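Local coordinates for protein NADP-dependent 2-hydroxyacid dehydrogenase (Rhizobium etli, PDB 4XCV) that probably catalyses the NADP(H)-dependent interconversion of 2-hydroxy acids and 2-oxo acids, and binds NADPH between its two domains, at residues Asp20-Thr25 and Ser288-Leu293; Leu112-Gly117 and Asn277-Pro282; Glu298-Arg303 and Glu308-Val313. All coordinates share one frame; numbering follows the deposited sequence.

Interaction 1 (Asp20-Thr25 and Ser288-Leu293); sequences DRVLKT and SEENAL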
loop_
_atom_site.group_PDB
_atom_site.type_symbol
_atom_site.label_atom_id
_atom_site.label_comp_id
_atom_site.label_asym_id
_atom_site.label_seq_id
_atom_site.Cartn_x
_atom_site.Cartn_y
_atom_site.Cartn_z
ATOM N N ASP A 20 -26.012 15.681 -18.294
ATOM C CA ASP A 20 -27.455 15.717 -18.458
ATOM C C ASP A 20 -28.152 14.789 -17.473
ATOM O O ASP A 20 -29.159 15.136 -16.891
ATOM C CB ASP A 20 -27.866 15.284 -19.864
ATOM C CG ASP A 20 -27.667 16.356 -20.890
ATOM O OD1 ASP A 20 -27.592 17.537 -20.497
ATOM O OD2 ASP A 20 -27.604 16.010 -22.107
ATOM N N ARG A 21 -27.641 13.566 -17.315
ATOM C CA ARG A 21 -28.242 12.601 -16.422
ATOM C C ARG A 21 -28.179 13.002 -14.972
ATOM O O ARG A 21 -29.194 12.952 -14.268
ATOM C CB ARG A 21 -27.582 11.213 -16.589
ATOM C CG ARG A 21 -28.272 10.109 -15.783
ATOM C CD ARG A 21 -27.660 8.739 -16.002
ATOM N NE ARG A 21 -27.761 8.410 -17.406
ATOM C CZ ARG A 21 -26.720 8.352 -18.220
ATOM N NH1 ARG A 21 -25.507 8.586 -17.745
ATOM N NH2 ARG A 21 -26.902 8.072 -19.498
ATOM N N VAL A 22 -27.016 13.422 -14.481
ATOM C CA VAL A 22 -26.908 13.882 -13.089
ATOM C C VAL A 22 -27.819 15.040 -12.834
ATOM O O VAL A 22 -28.451 15.136 -11.796
ATOM C CB VAL A 22 -25.462 14.317 -12.693
ATOM C CG1 VAL A 22 -25.398 14.733 -11.219
ATOM C CG2 VAL A 22 -24.481 13.208 -12.961
ATOM N N LEU A 23 -27.906 15.952 -13.797
ATOM C CA LEU A 23 -28.713 17.119 -13.553
ATOM C C LEU A 23 -30.189 16.819 -13.396
ATOM O O LEU A 23 -30.935 17.651 -12.895
ATOM C CB LEU A 23 -28.491 18.185 -14.615
ATOM C CG LEU A 23 -27.130 18.858 -14.560
ATOM C CD1 LEU A 23 -27.043 19.799 -15.739
ATOM C CD2 LEU A 23 -26.903 19.565 -13.231
ATOM N N LYS A 24 -30.673 15.648 -13.828
ATOM C CA LYS A 24 -32.073 15.229 -13.621
ATOM C C LYS A 24 -32.443 15.227 -12.163
ATOM O O LYS A 24 -33.596 15.422 -11.838
ATOM C CB LYS A 24 -32.347 13.800 -14.113
ATOM C CG LYS A 24 -32.267 13.585 -15.606
ATOM C CD LYS A 24 -32.518 12.123 -15.934
ATOM C CE LYS A 24 -32.300 11.888 -17.408
ATOM N NZ LYS A 24 -33.434 12.441 -18.196
ATOM N N THR A 25 -31.478 14.947 -11.288
ATOM C CA THR A 25 -31.777 14.805 -9.854
ATOM C C THR A 25 -31.073 15.844 -8.972
ATOM O O THR A 25 -31.227 15.817 -7.742
ATOM C CB THR A 25 -31.441 13.401 -9.335
ATOM O OG1 THR A 25 -30.081 13.044 -9.566
ATOM C CG2 THR A 25 -32.393 12.372 -10.004
ATOM N N SER A 288 -13.560 11.740 -9.131
ATOM C CA SER A 288 -14.842 11.755 -8.402
ATOM C C SER A 288 -15.957 10.945 -9.071
ATOM O O SER A 288 -16.106 11.004 -10.281
ATOM C CB SER A 288 -15.321 13.203 -8.241
ATOM O OG SER A 288 -14.554 13.862 -7.240
ATOM N N GLU A 289 -16.759 10.249 -8.270
ATOM C CA GLU A 289 -18.039 9.698 -8.759
ATOM C C GLU A 289 -18.906 10.891 -9.239
ATOM O O GLU A 289 -18.923 11.940 -8.599
ATOM C CB GLU A 289 -18.678 8.901 -7.616
ATOM C CG GLU A 289 -20.009 8.240 -7.888
ATOM C CD GLU A 289 -21.168 9.147 -7.546
ATOM O OE1 GLU A 289 -21.322 9.536 -6.343
ATOM O OE2 GLU A 289 -21.912 9.458 -8.494
ATOM N N GLU A 290 -19.590 10.726 -10.377
ATOM C CA GLU A 290 -20.228 11.863 -11.089
ATOM C C GLU A 290 -21.203 12.797 -10.307
ATOM O O GLU A 290 -21.332 13.949 -10.665
ATOM C CB GLU A 290 -20.910 11.362 -12.377
ATOM C CG GLU A 290 -22.065 10.388 -12.157
ATOM C CD GLU A 290 -22.738 9.973 -13.462
ATOM O OE1 GLU A 290 -22.203 10.277 -14.549
ATOM O OE2 GLU A 290 -23.819 9.363 -13.404
ATOM N N ASN A 291 -21.856 12.287 -9.268
ATOM C CA ASN A 291 -22.773 13.034 -8.411
ATOM C C ASN A 291 -22.105 13.809 -7.310
ATOM O O ASN A 291 -22.726 14.698 -6.722
ATOM C CB ASN A 291 -23.742 12.097 -7.726
ATOM C CG ASN A 291 -24.730 11.505 -8.683
ATOM O OD1 ASN A 291 -25.720 12.123 -8.972
ATOM N ND2 ASN A 291 -24.476 10.301 -9.159
ATOM N N ALA A 292 -20.871 13.433 -6.966
ATOM C CA ALA A 292 -20.207 14.025 -5.855
ATOM C C ALA A 292 -20.020 15.531 -6.003
ATOM O O ALA A 292 -20.185 16.293 -5.042
ATOM C CB ALA A 292 -18.825 13.378 -5.636
ATOM N N LEU A 293 -19.706 16.006 -7.208
ATOM C CA LEU A 293 -19.576 17.458 -7.457
ATOM C C LEU A 293 -20.880 18.201 -7.098
ATOM O O LEU A 293 -20.878 19.237 -6.486
ATOM C CB LEU A 293 -19.211 17.733 -8.952
ATOM C CG LEU A 293 -19.194 19.168 -9.436
ATOM C CD1 LEU A 293 -18.192 20.003 -8.647
ATOM C CD2 LEU A 293 -18.881 19.143 -10.931
HETATM O O HOH W 1 -27.628 14.415 -9.066
#
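Val-22, on helix 16-23, faces two consecutive residues of 288-293, Glu-290 and Asn-291, in a contact of two methyls against the polar ends of both side chains, with a water beside them. Followed along 288-293, the arrangement begins with Glu-289, which does not reach the helix but organises a residue that does: its OE2 accepts from Asn-291 N at 2.9 Å, a capping bond ahead of helix 292-305 that arrives from above the carboxylate plane. At Glu-290, CG stands between backbone N and carbonyl carbon (chi1 64°) and the chain then runs out extended alongside Val-22. The two side chains point past each other in opposite directions, and CG2 of Val-22 lies 3.7 Å from Glu-290 CD. Val-22 was modelled in two conformers, and these methyl contacts belong to one of them.

The setting is the recurrent two-domain architecture of D-2-hydroxyacid dehydrogenases. Helix 16-23 follows strand 8-12 of the first parallel sheet, and the chain, having built the coenzyme domain, returns here to start helix 292-305, whose Phe-294 also touches Val-22.

Asn-291 comes next. Its ND2 donates to Glu-289 OE2 at 2.8 Å, in the amide plane and on the syn side of the carboxylate, so one oxygen is gripped by two N-H groups of a single residue. This bond fixes the rotation of the amide and turns OD1 toward Val-22, where CG1 lies 3.5 Å away. A water donates to Asn-291 OD1 (3.0 Å) and to Val-22 O (2.9 Å) and accepts from Thr-25 OG1, tying Val-22 and Thr-25 to the asparagine; Arg-295 adds a weak bond to the same OD1.

Interaction 2 (Leu112-Gly117 and Asn277-Pro282); sequences LMHLRG and NVFITP
An edge-to-face aromatic pair, His-114 with Phe-279, joins helix 100-116 to strand 278-280, an edge strand, within the chain, of the parallel sheet of the Rossmann-type coenzyme domain. The rings stand almost perpendicular, their planes at 84° and centroids 5.2 Å apart, with the edge of Phe-279 offset over the imidazole face; Phe-279 CD1 comes within 3.6 Å of His-114 NE2. That nitrogen has its polar partner in Ser-257 OG, on the adjoining strand 255-258, which helps hold the imidazole in place. From the same helix Met-113 brings its terminal methyl over one face of the phenylalanine. A bend at chi3 (-54°) turns CE in toward the ring, 4.3 Å from the centroid, a CH-pi contact, while SD stays oblique in a Met-aromatic contact. Met-113 also packs on Met-113 of the second subunit, so the cluster reaches into the dimer interface. A serine in place of Phe-279 would probably leave the Met-113 methyl and the imidazole face without their shared aromatic partner and open a gap between helix and strand. At the rim of the imidazole, in its plane, His-114 CE1 lies 3.5 Å from Asn-277 O.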
loop_
_atom_site.group_PDB
_atom_site.type_symbol
_atom_site.label_atom_id
_atom_site.label_comp_id
_atom_site.label_asym_id
_atom_site.label_seq_id
_atom_site.Cartn_x
_atom_site.Cartn_y
_atom_site.Cartn_z
ATOM N N LEU A 112 4.803 2.090 -1.414
ATOM C CA LEU A 112 5.114 0.692 -1.098
ATOM C C LEU A 112 5.680 -0.065 -2.300
ATOM O O LEU A 112 6.637 -0.843 -2.149
ATOM C CB LEU A 112 3.904 -0.026 -0.499
ATOM C CG LEU A 112 3.434 0.440 0.857
ATOM C CD1 LEU A 112 2.076 -0.178 1.201
ATOM C CD2 LEU A 112 4.439 0.075 1.946
ATOM N N MET A 113 5.140 0.169 -3.493
ATOM C CA MET A 113 5.647 -0.537 -4.665
ATOM C C MET A 113 7.096 -0.154 -4.939
ATOM O O MET A 113 7.902 -0.992 -5.371
ATOM C CB MET A 113 4.748 -0.296 -5.894
ATOM C CG MET A 113 3.432 -1.034 -5.796
ATOM S SD MET A 113 2.429 -1.044 -7.282
ATOM C CE MET A 113 2.319 0.708 -7.623
ATOM N N HIS A 114 7.463 1.083 -4.706
ATOM C CA HIS A 114 8.866 1.492 -4.838
ATOM C C HIS A 114 9.713 0.952 -3.698
ATOM O O HIS A 114 10.834 0.456 -3.945
ATOM C CB HIS A 114 8.983 3.000 -4.935
ATOM C CG HIS A 114 8.599 3.487 -6.281
ATOM N ND1 HIS A 114 9.394 3.292 -7.389
ATOM C CD2 HIS A 114 7.471 4.079 -6.705
ATOM C CE1 HIS A 114 8.764 3.796 -8.441
ATOM N NE2 HIS A 114 7.604 4.283 -8.053
ATOM N N LEU A 115 9.208 0.970 -2.485
ATOM C CA LEU A 115 9.949 0.434 -1.352
ATOM C C LEU A 115 10.255 -1.046 -1.552
ATOM O O LEU A 115 11.390 -1.499 -1.262
ATOM C CB LEU A 115 9.124 0.589 -0.069
ATOM C CG LEU A 115 9.778 0.081 1.206
ATOM C CD1 LEU A 115 10.920 0.941 1.679
ATOM C CD2 LEU A 115 8.742 -0.064 2.319
ATOM N N ARG A 116 9.264 -1.800 -2.046
ATOM C CA ARG A 116 9.322 -3.246 -2.037
ATOM C C ARG A 116 9.861 -3.836 -3.326
ATOM O O ARG A 116 10.150 -5.049 -3.346
ATOM C CB ARG A 116 7.955 -3.826 -1.658
ATOM C CG ARG A 116 7.515 -3.391 -0.269
ATOM C CD ARG A 116 8.516 -3.739 0.816
ATOM N NE ARG A 116 8.702 -5.186 0.901
ATOM C CZ ARG A 116 8.222 -6.018 1.813
ATOM N NH1 ARG A 116 7.709 -5.585 2.946
ATOM N NH2 ARG A 116 8.324 -7.306 1.621
ATOM N N GLY A 117 10.052 -3.043 -4.361
ATOM C CA GLY A 117 10.553 -3.547 -5.600
ATOM C C GLY A 117 9.553 -4.229 -6.478
ATOM O O GLY A 117 9.859 -5.235 -7.133
ATOM N N ASN A 277 11.065 0.911 -13.970
ATOM C CA ASN A 277 10.757 1.445 -12.623
ATOM C C ASN A 277 9.832 2.671 -12.658
ATOM O O ASN A 277 9.850 3.467 -11.714
ATOM C CB ASN A 277 12.035 1.830 -11.828
ATOM C CG ASN A 277 12.971 0.673 -11.599
ATOM O OD1 ASN A 277 14.156 0.717 -11.928
ATOM N ND2 ASN A 277 12.451 -0.345 -10.993
ATOM N N VAL A 278 9.071 2.833 -13.725
ATOM C CA VAL A 278 8.116 3.929 -13.839
ATOM C C VAL A 278 6.729 3.327 -13.915
ATOM O O VAL A 278 6.477 2.433 -14.730
ATOM C CB VAL A 278 8.403 4.814 -15.035
ATOM C CG1 VAL A 278 7.276 5.810 -15.223
ATOM C CG2 VAL A 278 9.724 5.519 -14.807
ATOM N N PHE A 279 5.825 3.790 -13.049
ATOM C CA PHE A 279 4.442 3.379 -12.978
ATOM C C PHE A 279 3.584 4.528 -13.429
ATOM O O PHE A 279 3.715 5.654 -12.955
ATOM C CB PHE A 279 4.063 2.999 -11.532
ATOM C CG PHE A 279 4.821 1.841 -10.985
ATOM C CD1 PHE A 279 6.037 2.033 -10.395
ATOM C CD2 PHE A 279 4.310 0.558 -11.014
ATOM C CE1 PHE A 279 6.742 0.960 -9.881
ATOM C CE2 PHE A 279 5.004 -0.525 -10.459
ATOM C CZ PHE A 279 6.222 -0.310 -9.894
ATOM N N ILE A 280 2.695 4.225 -14.392
ATOM C CA ILE A 280 1.781 5.238 -14.956
ATOM C C ILE A 280 0.377 4.838 -14.618
ATOM O O ILE A 280 -0.044 3.717 -14.851
ATOM C CB ILE A 280 1.898 5.299 -16.465
ATOM C CG1 ILE A 280 3.158 6.066 -16.802
ATOM C CG2 ILE A 280 0.675 5.957 -17.098
ATOM C CD1 ILE A 280 3.485 5.989 -18.263
ATOM N N THR A 281 -0.384 5.783 -14.076
ATOM C CA THR A 281 -1.835 5.644 -14.016
ATOM C C THR A 281 -2.422 6.803 -14.799
ATOM O O THR A 281 -1.896 7.941 -14.810
ATOM C CB THR A 281 -2.417 5.529 -12.586
ATOM O OG1 THR A 281 -1.963 6.632 -11.805
ATOM C CG2 THR A 281 -2.030 4.278 -11.924
ATOM N N PRO A 282 -3.545 6.567 -15.506
ATOM C CA PRO A 282 -4.037 7.537 -16.498
ATOM C C PRO A 282 -4.972 8.560 -15.838
ATOM O O PRO A 282 -6.137 8.677 -16.186
ATOM C CB PRO A 282 -4.795 6.637 -17.504
ATOM C CG PRO A 282 -5.344 5.551 -16.588
ATOM C CD PRO A 282 -4.229 5.261 -15.636
#

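Interaction 3 (Glu298-Arg303 and Glu308-Val313); sequences EMQIAR and EPLQFV
Arg-303 grips the carbonyl oxygen of Pro-309 side-on, NE and NH2 each donating to that one atom at 2.9 Å, with the oxygen lying close to the guanidinium plane. Over one face of the same group rests the amide of Gln-311, stacked with planes only 4° apart; its NE2 sits above the centre, 3.5 Å from Arg-303 CZ. The opposite face is approached by Glu-308 OE1, a long salt bridge of charges alone, 3.9 Å from Arg-303 NH1. A turn earlier, Gln-300, bent at chi2 (-62°), binds Gln-311 twice: OE1 takes its backbone N almost straight at 2.9 Å, from above the carbonyl plane, and NE2 gives to Gln-311 OE1 at 3.0 Å on an in-plane lone pair.

Further out, Glu-308 N closes onto Arg-303 O near the end of helix 292-305, and Glu-308 OE1 has a stronger partner in Arg-306. The ring of Phe-312 takes CB of Gln-311 over one face, and the backbone of Phe-312 bonds to that of Arg-93. With Gln-311 held at backbone N and side-chain amide and Pro-309 at its carbonyl, directed polar bonds largely hold this part of the chain, and the flanking carboxylate would be expected to stabilise the arginine's charge.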
loop_
_atom_site.group_PDB
_atom_site.type_symbol
_atom_site.label_atom_id
_atom_site.label_comp_id
_atom_site.label_asym_id
_atom_site.label_seq_id
_atom_site.Cartn_x
_atom_site.Cartn_y
_atom_site.Cartn_z
ATOM N N GLU A 298 -24.436 21.679 -3.815
ATOM C CA GLU A 298 -25.701 21.794 -3.079
ATOM C C GLU A 298 -25.469 22.083 -1.576
ATOM O O GLU A 298 -26.172 22.913 -1.002
ATOM C CB GLU A 298 -26.511 20.511 -3.258
ATOM C CG GLU A 298 -27.070 20.319 -4.661
ATOM C CD GLU A 298 -27.485 18.872 -4.888
ATOM O OE1 GLU A 298 -27.384 18.028 -3.935
ATOM O OE2 GLU A 298 -27.932 18.543 -6.015
ATOM N N MET A 299 -24.516 21.403 -0.993
ATOM C CA MET A 299 -24.201 21.580 0.425
ATOM C C MET A 299 -23.684 22.973 0.681
ATOM O O MET A 299 -24.029 23.590 1.690
ATOM C CB MET A 299 -23.168 20.566 0.888
ATOM C CG MET A 299 -22.499 20.912 2.194
ATOM S SD MET A 299 -21.591 19.484 2.756
ATOM C CE MET A 299 -21.129 18.731 1.278
ATOM N N GLN A 300 -22.802 23.473 -0.198
ATOM C CA GLN A 300 -22.287 24.833 0.004
ATOM C C GLN A 300 -23.337 25.896 -0.172
ATOM O O GLN A 300 -23.347 26.910 0.524
ATOM C CB GLN A 300 -21.046 25.080 -0.874
ATOM C CG GLN A 300 -19.885 24.162 -0.511
ATOM C CD GLN A 300 -19.382 24.361 0.901
ATOM O OE1 GLN A 300 -19.338 25.478 1.405
ATOM N NE2 GLN A 300 -19.061 23.284 1.565
ATOM N N ILE A 301 -24.251 25.672 -1.126
ATOM C CA ILE A 301 -25.400 26.590 -1.286
ATOM C C ILE A 301 -26.219 26.586 -0.006
ATOM O O ILE A 301 -26.649 27.683 0.423
ATOM C CB ILE A 301 -26.231 26.171 -2.514
ATOM C CG1 ILE A 301 -25.494 26.545 -3.776
ATOM C CG2 ILE A 301 -27.610 26.854 -2.506
ATOM C CD1 ILE A 301 -26.114 25.993 -5.066
ATOM N N ALA A 302 -26.461 25.400 0.575
ATOM C CA ALA A 302 -27.269 25.342 1.811
ATOM C C ALA A 302 -26.583 26.148 2.912
ATOM O O ALA A 302 -27.245 26.915 3.606
ATOM C CB ALA A 302 -27.484 23.909 2.249
ATOM N N ARG A 303 -25.274 25.981 3.071
ATOM C CA ARG A 303 -24.552 26.766 4.085
ATOM C C ARG A 303 -24.702 28.243 3.795
ATOM O O ARG A 303 -25.021 29.033 4.684
ATOM C CB ARG A 303 -23.080 26.433 4.063
ATOM C CG ARG A 303 -22.756 25.077 4.627
ATOM C CD ARG A 303 -21.280 24.763 4.487
ATOM N NE ARG A 303 -20.470 25.723 5.228
ATOM C CZ ARG A 303 -20.172 25.615 6.504
ATOM N NH1 ARG A 303 -20.587 24.582 7.250
ATOM N NH2 ARG A 303 -19.497 26.612 7.114
ATOM N N GLU A 308 -24.037 30.937 6.714
ATOM C CA GLU A 308 -22.767 30.408 7.138
ATOM C C GLU A 308 -21.683 30.603 6.105
ATOM O O GLU A 308 -21.974 30.788 4.920
ATOM C CB GLU A 308 -22.943 28.911 7.428
ATOM C CG GLU A 308 -23.883 28.702 8.604
ATOM C CD GLU A 308 -24.083 27.233 8.943
ATOM O OE1 GLU A 308 -23.936 26.391 8.032
ATOM O OE2 GLU A 308 -24.253 26.943 10.162
ATOM N N PRO A 309 -20.407 30.500 6.509
ATOM C CA PRO A 309 -19.311 30.667 5.571
ATOM C C PRO A 309 -19.235 29.572 4.547
ATOM O O PRO A 309 -19.376 28.396 4.888
ATOM C CB PRO A 309 -18.038 30.600 6.451
ATOM C CG PRO A 309 -18.513 30.637 7.822
ATOM C CD PRO A 309 -19.960 30.326 7.901
ATOM N N LEU A 310 -18.939 29.934 3.318
ATOM C CA LEU A 310 -18.534 28.969 2.319
ATOM C C LEU A 310 -17.236 28.325 2.725
ATOM O O LEU A 310 -16.372 28.987 3.352
ATOM C CB LEU A 310 -18.347 29.621 0.990
ATOM C CG LEU A 310 -19.595 30.162 0.296
ATOM C CD1 LEU A 310 -19.201 31.206 -0.761
ATOM C CD2 LEU A 310 -20.482 29.079 -0.319
ATOM N N GLN A 311 -17.097 27.061 2.415
ATOM C CA GLN A 311 -15.850 26.327 2.648
ATOM C C GLN A 311 -15.061 26.189 1.339
ATOM O O GLN A 311 -15.610 26.271 0.253
ATOM C CB GLN A 311 -16.185 24.958 3.233
ATOM C CG GLN A 311 -16.869 25.049 4.578
ATOM C CD GLN A 311 -17.441 23.770 5.078
ATOM O OE1 GLN A 311 -17.999 22.972 4.331
ATOM N NE2 GLN A 311 -17.340 23.581 6.398
ATOM N N PHE A 312 -13.770 25.930 1.445
ATOM C CA PHE A 312 -12.925 25.626 0.289
ATOM C C PHE A 312 -12.837 26.803 -0.683
ATOM O O PHE A 312 -12.723 26.601 -1.903
ATOM C CB PHE A 312 -13.373 24.334 -0.429
ATOM C CG PHE A 312 -13.702 23.215 0.497
ATOM C CD1 PHE A 312 -12.719 22.656 1.315
ATOM C CD2 PHE A 312 -14.994 22.770 0.615
ATOM C CE1 PHE A 312 -13.052 21.633 2.182
ATOM C CE2 PHE A 312 -15.322 21.738 1.465
ATOM C CZ PHE A 312 -14.362 21.198 2.264
ATOM N N VAL A 313 -12.880 28.007 -0.153
ATOM C CA VAL A 313 -12.766 29.209 -0.952
ATOM C C VAL A 313 -11.315 29.424 -1.306
ATOM O O VAL A 313 -10.433 29.320 -0.429
ATOM C CB VAL A 313 -13.334 30.435 -0.241
ATOM C CG1 VAL A 313 -13.165 31.704 -1.066
ATOM C CG2 VAL A 313 -14.800 30.223 0.137
#

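How the interactions relate
Interactions 1 and 3 share helix 292-305; their centres are 18 Å apart and their nearest atoms about 5 Å, without touching. Interaction 1 joins the start of the helix to helix 16-23, whereas interaction 3 joins a later part to the loop after it. Interaction 2 belongs to the coenzyme domain, with its centre 32 Å from interaction 1 and 38 Å from interaction 3, across the centre of the chain from the latter. Strand 278-280 and helix 292-305 follow each other in sequence, and this is one of the places where the chain passes between the domains. The side chains of Phe-312 and Phe-279 lie about 7 Å and about 14 Å, at the nearest atoms, from the NADPH.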